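Local coordinates for pirin-like protein (Geobacillus kaustophilus, PDB 2P17), which is of unknown function but belongs to the iron-binding pirin family of the cupin superfamily and carries one iron ion per subunit, at residues A[64-68]-A[69-73]. Numbering follows the deposited sequence.
Sequences TYVIS and GELEH
V66 and L71 meet inside a connection that carries the chain from strand 60-66 to strand 71-75, with no hydrogen bond between the backbones of 64-68 and 69-73. The corner falls at I67, whose backbone leaves the extended conformation; I67 and S68 together face H110, a classic beta bulge. G69 follows with a positive phi of 91°, a region of backbone conformation that glycine enters readily. Beyond it the two arms diverge onto different sheets, and the side chains of T64, V66 and L71 fill the angle between them.

The one apolar side-chain pair of note is V66 with L71, the two side chains passing at a slant. V66 CG2 lies 3.9 Å from L71 CD2. It is also 4.1 Å from L71 CB, so one methyl touches both CB and a terminal methyl of the leucine. The other branch, CG1, lies against the carbonyl of G69, 3.6 Å from G69 O, a buried oxygen for which the model contains no partner. L71 CB already points at 64-68, and with CG opposite the backbone N (chi1 -173°) CD2 is the branch that leads; the same CD2 then meets T64 CG2 end to end at 4.2 Å. With chi1 at -45°, T64 gives this methyl to the leucine while OG1 is held by Q113 and Q89.

This is one of the crossings between the two sheets of the N-terminal cupin barrel: strand 60-66 runs between strands 88-92 and 109-117, whereas strand 71-75 lies between 97-103 and 79-83. L83 from strand 79-83 also packs on V66, and L71 borders E101, a predicted iron ligand.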
# COMPACT_ATOMS: atom_id res chain seq x y z
N THR A 64 -5.38 -3.69 -3.10
CA THR A 64 -5.33 -4.77 -2.11
C THR A 64 -3.99 -5.48 -2.18
O THR A 64 -3.53 -5.80 -3.27
CB THR A 64 -6.40 -5.83 -2.38
OG1 THR A 64 -7.66 -5.20 -2.67
CG2 THR A 64 -6.58 -6.77 -1.18
N TYR A 65 -3.36 -5.67 -1.02
CA TYR A 65 -2.19 -6.54 -0.90
C TYR A 65 -2.59 -7.73 -0.03
O TYR A 65 -3.09 -7.55 1.08
CB TYR A 65 -0.99 -5.79 -0.30
CG TYR A 65 0.20 -6.71 -0.01
CD1 TYR A 65 1.22 -6.88 -0.94
CD2 TYR A 65 0.28 -7.41 1.19
CE1 TYR A 65 2.30 -7.72 -0.69
CE2 TYR A 65 1.36 -8.26 1.46
CZ TYR A 65 2.36 -8.42 0.52
OH TYR A 65 3.42 -9.27 0.80
N VAL A 66 -2.39 -8.94 -0.55
CA VAL A 66 -2.71 -10.14 0.22
C VAL A 66 -1.47 -10.60 0.98
O VAL A 66 -0.46 -10.95 0.38
CB VAL A 66 -3.27 -11.27 -0.68
CG1 VAL A 66 -3.46 -12.55 0.11
CG2 VAL A 66 -4.59 -10.84 -1.30
N ILE A 67 -1.54 -10.55 2.31
CA ILE A 67 -0.43 -11.01 3.14
C ILE A 67 -0.39 -12.53 3.14
O ILE A 67 0.66 -13.14 2.91
CB ILE A 67 -0.52 -10.46 4.58
CG1 ILE A 67 -0.60 -8.92 4.58
CG2 ILE A 67 0.67 -10.95 5.43
CD1 ILE A 67 -0.97 -8.30 5.93
N SER A 68 -1.55 -13.14 3.39
CA SER A 68 -1.67 -14.59 3.41
C SER A 68 -3.09 -15.00 3.03
O SER A 68 -4.02 -14.19 3.08
CB SER A 68 -1.30 -15.14 4.79
OG SER A 68 -2.19 -14.67 5.79
N GLY A 69 -3.24 -16.26 2.64
CA GLY A 69 -4.53 -16.78 2.22
C GLY A 69 -4.78 -16.64 0.73
O GLY A 69 -3.95 -16.07 -0.00
N GLU A 70 -5.90 -17.18 0.28
CA GLU A 70 -6.27 -17.17 -1.13
C GLU A 70 -7.55 -16.36 -1.29
O GLU A 70 -8.57 -16.70 -0.70
CB GLU A 70 -6.46 -18.59 -1.66
CG GLU A 70 -5.22 -19.49 -1.51
CD GLU A 70 -4.03 -19.08 -2.37
OE1 GLU A 70 -4.22 -18.40 -3.40
OE2 GLU A 70 -2.88 -19.45 -2.01
N LEU A 71 -7.46 -15.29 -2.06
CA LEU A 71 -8.58 -14.36 -2.23
C LEU A 71 -9.25 -14.49 -3.59
O LEU A 71 -8.57 -14.58 -4.61
CB LEU A 71 -8.11 -12.91 -2.02
CG LEU A 71 -9.15 -11.78 -1.98
CD1 LEU A 71 -10.13 -11.98 -0.83
CD2 LEU A 71 -8.47 -10.43 -1.85
N GLU A 72 -10.58 -14.52 -3.58
CA GLU A 72 -11.38 -14.46 -4.80
C GLU A 72 -11.90 -13.04 -4.96
O GLU A 72 -12.59 -12.50 -4.08
CB GLU A 72 -12.55 -15.44 -4.75
CG GLU A 72 -12.12 -16.89 -4.75
CD GLU A 72 -13.27 -17.87 -4.54
OE1 GLU A 72 -14.45 -17.46 -4.59
OE2 GLU A 72 -12.97 -19.05 -4.32
N HIS A 73 -11.57 -12.43 -6.09
CA HIS A 73 -12.03 -11.07 -6.39
C HIS A 73 -13.16 -11.08 -7.41
O HIS A 73 -13.13 -11.83 -8.39
CB HIS A 73 -10.90 -10.21 -6.94
CG HIS A 73 -11.36 -8.94 -7.56
ND1 HIS A 73 -11.67 -7.82 -6.81
CD2 HIS A 73 -11.61 -8.60 -8.85
CE1 HIS A 73 -12.08 -6.85 -7.61
NE2 HIS A 73 -12.06 -7.31 -8.85